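Local coordinates for protein dehydrogenase (Thermotoga maritima, PDB 3EZY) that catalyses the NAD(+)-dependent oxidation of myo-inositol to scyllo-inosose, and thus probably takes part in myo-inositol breakdown, at residues A[159-162]-A[163-166]; A[70-74]-A[75-79]; A[233-236]-A[237-240]. All blocks are in the same frame, centred on the assembly; numbering follows the deposited sequence.

Overall arrangement
Contact 2 joins strand 67-70 to helix 77-86 in the Rossmann domain, contact 1 is a short helix in the C-terminal domain, and contact 3 is a turn leading into a strand of the large mixed sheet. Contacts 1 and 2 are only partly buried, their centres about 16 Å apart, and rely largely on backbone carbonyls, hydroxyls and an imidazole. Contact 3 is buried at every residue that touches across it, lies about 28 Å from contact 2 between centres, and is dominated by charge; alone of the three it touches other subunits.

Contact 1 of 3, residues A[159-162]-A[163-166]; sequences PLDY and IRVS
L160 lays its CB and CG against the guanidinium of R164, one helical turn further on, with CB 3.7 Å from NH1. The arginine chain is extended from CG to NE, which carries its flat end back along the outside of the helix. There NH1 also faces OD1 of D161, in a long salt bridge of 3.7 Å with the carboxylate and guanidinium planes turned 48° apart, so the pairing is loose and skewed.

The backbone is held more firmly. I163 N bonds to P159 O, the carbonyl of the N-cap residue, and R164 N meets L160 O at 3.0 Å in a nearly straight bond (167°). V165 N bonds instead to Y162 O, three residues back. S166 folds its hydroxyl inward: OG sits between its own N and carbonyl carbon (chi1 65°) and gives a 2.6 Å bond to I163 O, which S166 N also reaches. G168 N bonds to the same OG. With an alanine in its place the hydroxyl is gone, and I163 O would probably keep only the S166 amide of these two donors, with G168 N left without its OG partner.

Y162 sends its ring past CB of S166, and its OH bonds to D172, while I163 packs on I204 of helix 202-206. The chemistry implies a short helical stretch in which S166 OG and the S166 amide both hold I163 O, while the long ion pair between D161 and R164 lies on the exposed side.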
loop_
_atom_site.group_PDB
_atom_site.type_symbol
_atom_site.label_atom_id
_atom_site.label_comp_id
_atom_site.label_asym_id
_atom_site.label_seq_id
_atom_site.Cartn_x
_atom_site.Cartn_y
_atom_site.Cartn_z
ATOM N N PRO A 159 -9.758 -31.813 -10.263
ATOM C CA PRO A 159 -10.368 -32.465 -11.430
ATOM C C PRO A 159 -11.797 -32.950 -11.134
ATOM O O PRO A 159 -12.150 -33.212 -9.995
ATOM C CB PRO A 159 -9.394 -33.601 -11.786
ATOM C CG PRO A 159 -8.482 -33.781 -10.592
ATOM C CD PRO A 159 -8.514 -32.468 -9.808
ATOM N N LEU A 160 -12.622 -33.006 -12.161
ATOM C CA LEU A 160 -13.979 -33.507 -12.034
ATOM C C LEU A 160 -14.123 -34.771 -11.203
ATOM O O LEU A 160 -14.991 -34.846 -10.349
ATOM C CB LEU A 160 -14.546 -33.764 -13.417
ATOM C CG LEU A 160 -15.583 -32.806 -13.982
ATOM C CD1 LEU A 160 -15.454 -31.398 -13.377
ATOM C CD2 LEU A 160 -15.420 -32.799 -15.501
ATOM N N ASP A 161 -13.317 -35.781 -11.494
ATOM C CA ASP A 161 -13.365 -37.057 -10.766
ATOM C C ASP A 161 -13.405 -36.794 -9.272
ATOM O O ASP A 161 -14.134 -37.420 -8.517
ATOM C CB ASP A 161 -12.069 -37.831 -11.023
ATOM C CG ASP A 161 -12.017 -38.446 -12.392
ATOM O OD1 ASP A 161 -12.962 -38.199 -13.198
ATOM O OD2 ASP A 161 -11.023 -39.182 -12.651
ATOM N N TYR A 162 -12.524 -35.908 -8.849
ATOM C CA TYR A 162 -12.377 -35.618 -7.449
ATOM C C TYR A 162 -13.623 -34.859 -6.965
ATOM O O TYR A 162 -14.155 -35.124 -5.881
ATOM C CB TYR A 162 -11.059 -34.835 -7.216
ATOM C CG TYR A 162 -10.936 -34.306 -5.804
ATOM C CD1 TYR A 162 -10.351 -35.080 -4.821
ATOM C CD2 TYR A 162 -11.467 -33.066 -5.445
ATOM C CE1 TYR A 162 -10.258 -34.623 -3.521
ATOM C CE2 TYR A 162 -11.368 -32.584 -4.119
ATOM C CZ TYR A 162 -10.769 -33.375 -3.182
ATOM O OH TYR A 162 -10.652 -32.975 -1.878
ATOM N N ILE A 163 -14.112 -33.935 -7.780
ATOM C CA ILE A 163 -15.245 -33.111 -7.373
ATOM C C ILE A 163 -16.460 -33.990 -7.046
ATOM O O ILE A 163 -17.129 -33.791 -6.024
ATOM C CB ILE A 163 -15.575 -32.016 -8.407
ATOM C CG1 ILE A 163 -14.454 -30.958 -8.416
ATOM C CG2 ILE A 163 -16.923 -31.339 -8.105
ATOM C CD1 ILE A 163 -14.819 -29.681 -9.216
ATOM N N ARG A 164 -16.707 -34.990 -7.892
ATOM C CA ARG A 164 -17.799 -35.932 -7.650
ATOM C C ARG A 164 -17.754 -36.642 -6.317
ATOM O O ARG A 164 -18.791 -37.005 -5.802
ATOM C CB ARG A 164 -17.825 -36.992 -8.748
ATOM C CG ARG A 164 -17.934 -36.384 -10.094
ATOM C CD ARG A 164 -18.214 -37.430 -11.128
ATOM N NE ARG A 164 -18.531 -36.746 -12.363
ATOM C CZ ARG A 164 -17.651 -36.512 -13.321
ATOM N NH1 ARG A 164 -16.399 -36.942 -13.196
ATOM N NH2 ARG A 164 -18.036 -35.875 -14.412
ATOM N N VAL A 165 -16.576 -36.881 -5.758
ATOM C CA VAL A 165 -16.528 -37.596 -4.493
ATOM C C VAL A 165 -16.197 -36.697 -3.286
ATOM O O VAL A 165 -15.941 -37.171 -2.183
ATOM C CB VAL A 165 -15.617 -38.832 -4.581
ATOM C CG1 VAL A 165 -16.205 -39.850 -5.595
ATOM C CG2 VAL A 165 -14.219 -38.446 -5.010
ATOM N N SER A 166 -16.286 -35.383 -3.485
ATOM C CA SER A 166 -15.721 -34.451 -2.531
ATOM C C SER A 166 -16.725 -34.013 -1.506
ATOM O O SER A 166 -16.355 -33.379 -0.525
ATOM C CB SER A 166 -15.239 -33.199 -3.274
ATOM O OG SER A 166 -16.358 -32.525 -3.847
#

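Contact 2 of 3, residues A[70-74]-A[75-79]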
loop_
_atom_site.group_PDB
_atom_site.type_symbol
_atom_site.label_atom_id
_atom_site.label_comp_id
_atom_site.label_asym_id
_atom_site.label_seq_id
_atom_site.Cartn_x
_atom_site.Cartn_y
_atom_site.Cartn_z
ATOM N N VAL A 70 -1.869 -39.699 8.815
ATOM C CA VAL A 70 -2.796 -40.282 7.837
ATOM C C VAL A 70 -3.088 -39.245 6.729
ATOM O O VAL A 70 -3.810 -38.256 6.959
ATOM C CB VAL A 70 -4.118 -40.759 8.512
ATOM C CG1 VAL A 70 -5.110 -41.245 7.486
ATOM C CG2 VAL A 70 -3.822 -41.835 9.608
ATOM N N CYS A 71 -2.547 -39.484 5.522
ATOM C CA CYS A 71 -2.659 -38.524 4.419
ATOM C C CYS A 71 -3.118 -39.241 3.173
ATOM O O CYS A 71 -2.760 -38.867 2.074
ATOM C CB CYS A 71 -1.291 -37.877 4.125
ATOM S SG CYS A 71 -0.434 -37.165 5.557
ATOM N N SER A 72 -3.893 -40.294 3.356
ATOM C CA SER A 72 -4.342 -41.111 2.241
ATOM C C SER A 72 -5.730 -40.601 1.864
ATOM O O SER A 72 -6.229 -39.641 2.454
ATOM C CB SER A 72 -4.438 -42.551 2.715
ATOM O OG SER A 72 -5.152 -42.543 3.949
ATOM N N SER A 73 -6.376 -41.246 0.906
ATOM C CA SER A 73 -7.694 -40.782 0.476
ATOM C C SER A 73 -8.686 -40.738 1.642
ATOM O O SER A 73 -8.596 -41.513 2.596
ATOM C CB SER A 73 -8.223 -41.627 -0.679
ATOM O OG SER A 73 -8.516 -42.913 -0.178
ATOM N N THR A 74 -9.602 -39.781 1.557
ATOM C CA THR A 74 -10.562 -39.462 2.616
ATOM C C THR A 74 -11.368 -40.671 3.023
ATOM O O THR A 74 -11.637 -40.866 4.207
ATOM C CB THR A 74 -11.533 -38.333 2.165
ATOM O OG1 THR A 74 -10.760 -37.197 1.739
ATOM C CG2 THR A 74 -12.475 -37.909 3.281
ATOM N N ASN A 75 -11.750 -41.477 2.040
ATOM C CA ASN A 75 -12.517 -42.679 2.344
ATOM C C ASN A 75 -11.715 -43.732 3.141
ATOM O O ASN A 75 -12.276 -44.698 3.651
ATOM C CB ASN A 75 -13.171 -43.252 1.078
ATOM C CG ASN A 75 -12.157 -43.741 0.037
ATOM O OD1 ASN A 75 -10.941 -43.804 0.275
ATOM N ND2 ASN A 75 -12.666 -44.091 -1.137
ATOM N N THR A 76 -10.407 -43.551 3.276
ATOM C CA THR A 76 -9.646 -44.476 4.129
ATOM C C THR A 76 -9.370 -43.908 5.522
ATOM O O THR A 76 -8.830 -44.597 6.367
ATOM C CB THR A 76 -8.302 -44.889 3.500
ATOM O OG1 THR A 76 -7.456 -43.743 3.387
ATOM C CG2 THR A 76 -8.514 -45.458 2.089
ATOM N N HIS A 77 -9.774 -42.670 5.783
ATOM C CA HIS A 77 -9.302 -42.008 7.019
ATOM C C HIS A 77 -9.831 -42.665 8.267
ATOM O O HIS A 77 -9.089 -42.881 9.228
ATOM C CB HIS A 77 -9.675 -40.514 7.065
ATOM C CG HIS A 77 -8.874 -39.659 6.132
ATOM N ND1 HIS A 77 -9.118 -38.305 5.972
ATOM C CD2 HIS A 77 -7.836 -39.957 5.310
ATOM C CE1 HIS A 77 -8.245 -37.805 5.111
ATOM N NE2 HIS A 77 -7.464 -38.783 4.691
ATOM N N SER A 78 -11.120 -42.965 8.255
ATOM C CA SER A 78 -11.767 -43.542 9.409
ATOM C C SER A 78 -11.106 -44.866 9.805
ATOM O O SER A 78 -10.724 -45.070 10.943
ATOM C CB SER A 78 -13.246 -43.810 9.100
ATOM O OG SER A 78 -13.908 -44.054 10.313
ATOM N N GLU A 79 -11.006 -45.776 8.848
ATOM C CA GLU A 79 -10.385 -47.061 9.131
ATOM C C GLU A 79 -8.966 -46.937 9.693
ATOM O O GLU A 79 -8.629 -47.584 10.672
ATOM C CB GLU A 79 -10.353 -47.953 7.888
ATOM C CG GLU A 79 -9.517 -49.227 8.161
ATOM C CD GLU A 79 -9.148 -49.974 6.882
ATOM O OE1 GLU A 79 -8.211 -50.810 6.911
ATOM O OE2 GLU A 79 -9.796 -49.708 5.838
#
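H77 packs its imidazole flat beneath the backbone of T74, whose CA stands 3.7 Å from the ring centroid and almost on the ring normal, a CH-pi contact. This is the tight half of the link between strand 67-70 and helix 77-86. With CG anti to its carbonyl carbon (chi1 -73°), the histidine turns back toward the loop, and NE2 donates to S72 O at 2.7 Å. The bond is bent, 134° at the hydrogen, with the acceptor tilted from the ring plane. CG1 of V70 touches CD2, and on the other side of the imidazole ND1 bonds to P96 O, so both ring nitrogens are engaged. H77 N closes the turn on T74 O.

Beside the ring, T76 grips S73 O twice: its N comes from above the carbonyl plane, whereas OG1, 2.6 Å away, lies in that plane on a lone pair. T76 OG1 also accepts from S72 OG at 2.7 Å, making a relay of hydroxyls that ends on a carbonyl.

The solvent side is simpler. Exposed S73 and N75 meet through one bond, OG to OD1 at 2.6 Å, spanning just two residues and tilted from the amide plane.

Taken together, these bonds satisfy the S72 and S73 carbonyls ahead of the helix. NE2 holds the histidine to S72 O, and ND1 ties it to P96 in the loop after strand 90-94; two carbonyl partners would be consistent with both nitrogens carrying a proton.

Contact 3 of 3, residues A[233-236]-A[237-240]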
loop_
_atom_site.group_PDB
_atom_site.type_symbol
_atom_site.label_atom_id
_atom_site.label_comp_id
_atom_site.label_asym_id
_atom_site.label_seq_id
_atom_site.Cartn_x
_atom_site.Cartn_y
_atom_site.Cartn_z
ATOM N N ALA A 233 -9.701 -18.225 -9.157
ATOM C CA ALA A 233 -9.261 -16.824 -9.266
ATOM C C ALA A 233 -8.007 -16.809 -10.149
ATOM O O ALA A 233 -7.001 -17.431 -9.820
ATOM C CB ALA A 233 -8.975 -16.224 -7.894
ATOM N N VAL A 234 -8.062 -16.101 -11.274
ATOM C CA VAL A 234 -6.974 -16.221 -12.244
ATOM C C VAL A 234 -5.691 -15.564 -11.757
ATOM O O VAL A 234 -4.614 -15.860 -12.254
ATOM C CB VAL A 234 -7.365 -15.682 -13.630
ATOM C CG1 VAL A 234 -8.573 -16.452 -14.175
ATOM C CG2 VAL A 234 -7.630 -14.186 -13.554
ATOM N N TYR A 235 -5.797 -14.712 -10.738
ATOM C CA TYR A 235 -4.622 -14.038 -10.214
ATOM C C TYR A 235 -3.880 -14.824 -9.150
ATOM O O TYR A 235 -2.865 -14.333 -8.634
ATOM C CB TYR A 235 -4.954 -12.613 -9.710
ATOM C CG TYR A 235 -6.145 -12.542 -8.755
ATOM C CD1 TYR A 235 -5.954 -12.571 -7.385
ATOM C CD2 TYR A 235 -7.456 -12.436 -9.235
ATOM C CE1 TYR A 235 -7.039 -12.489 -6.480
ATOM C CE2 TYR A 235 -8.548 -12.388 -8.352
ATOM C CZ TYR A 235 -8.326 -12.403 -6.974
ATOM O OH TYR A 235 -9.419 -12.338 -6.110
ATOM N N GLY A 236 -4.371 -16.026 -8.827
ATOM C CA GLY A 236 -3.727 -16.898 -7.852
ATOM C C GLY A 236 -4.548 -17.016 -6.577
ATOM O O GLY A 236 -5.738 -16.632 -6.550
ATOM N N TYR A 237 -3.969 -17.570 -5.518
ATOM C CA TYR A 237 -4.728 -17.662 -4.266
ATOM C C TYR A 237 -5.205 -16.301 -3.810
ATOM O O TYR A 237 -4.480 -15.310 -3.924
ATOM C CB TYR A 237 -3.881 -18.256 -3.175
ATOM C CG TYR A 237 -3.584 -19.710 -3.416
ATOM C CD1 TYR A 237 -4.501 -20.696 -3.031
ATOM C CD2 TYR A 237 -2.418 -20.101 -4.044
ATOM C CE1 TYR A 237 -4.225 -22.077 -3.279
ATOM C CE2 TYR A 237 -2.124 -21.492 -4.252
ATOM C CZ TYR A 237 -3.052 -22.447 -3.886
ATOM O OH TYR A 237 -2.799 -23.799 -4.101
ATOM N N ASP A 238 -6.425 -16.254 -3.285
ATOM C CA ASP A 238 -6.926 -15.076 -2.615
ATOM C C ASP A 238 -7.546 -15.567 -1.342
ATOM O O ASP A 238 -8.673 -16.076 -1.367
ATOM C CB ASP A 238 -8.003 -14.381 -3.447
ATOM C CG ASP A 238 -8.297 -12.976 -2.951
ATOM O OD1 ASP A 238 -8.003 -12.669 -1.776
ATOM O OD2 ASP A 238 -8.843 -12.173 -3.732
ATOM N N GLN A 239 -6.837 -15.393 -0.233
ATOM C CA GLN A 239 -7.329 -15.817 1.031
ATOM C C GLN A 239 -7.150 -14.682 2.045
ATOM O O GLN A 239 -6.049 -14.470 2.569
ATOM C CB GLN A 239 -6.557 -17.056 1.473
ATOM C CG GLN A 239 -6.837 -18.234 0.550
ATOM C CD GLN A 239 -5.969 -19.426 0.830
ATOM O OE1 GLN A 239 -4.954 -19.322 1.491
ATOM N NE2 GLN A 239 -6.389 -20.572 0.362
ATOM N N ARG A 240 -8.206 -13.898 2.246
ATOM C CA ARG A 240 -8.111 -12.770 3.140
ATOM C C ARG A 240 -8.994 -12.976 4.323
ATOM O O ARG A 240 -10.012 -13.625 4.228
ATOM C CB ARG A 240 -8.514 -11.470 2.428
ATOM C CG ARG A 240 -7.428 -10.955 1.456
ATOM C CD ARG A 240 -7.965 -9.815 0.647
ATOM N NE ARG A 240 -8.759 -10.329 -0.460
ATOM C CZ ARG A 240 -9.892 -9.791 -0.910
ATOM N NH1 ARG A 240 -10.416 -8.759 -0.300
ATOM N NH2 ARG A 240 -10.534 -10.315 -1.958
#
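A type I beta turn runs from A233 to G236, closed by G236 N bonding to A233 O at 3.1 Å, and the chain then straightens into strand 238-245. G236 makes the change of course with a positive phi (110°); a side chain at these angles would be jammed against the preceding carbonyl oxygen. Beyond it, Y237 and D238 take up extended backbone angles.

Y235 and D238, three residues apart, bridge the bend. The tyrosine's first torsion (chi1 51°) folds the ring back over its own backbone and brings it alongside the start of the strand, where OH gives a very short bond of 2.5 Å to OD2. The carboxylate meets the ring at its edge, the two planes 69° apart. CB of A233 lies over one ring face, displaced toward the rim.

R240 also grips the carboxylate, side-on. NE reaches the syn lone pair of D238 OD1 at 2.8 Å in an almost straight bond, while NH2 meets OD2 at 3.1 Å on the syn side, tilted out of the carboxylate plane. Fed by tyrosine and arginine together, the buried aspartate would likely stay charged.

R153 of strand 145-153 bonds to Y235 OH, and R249 of a second subunit forms a salt bridge with D238. Y237 instead turns to helix 277-298, where its ring meets Y281 edge-to-face, so the turn sits between this helix, the mixed sheet and a subunit interface.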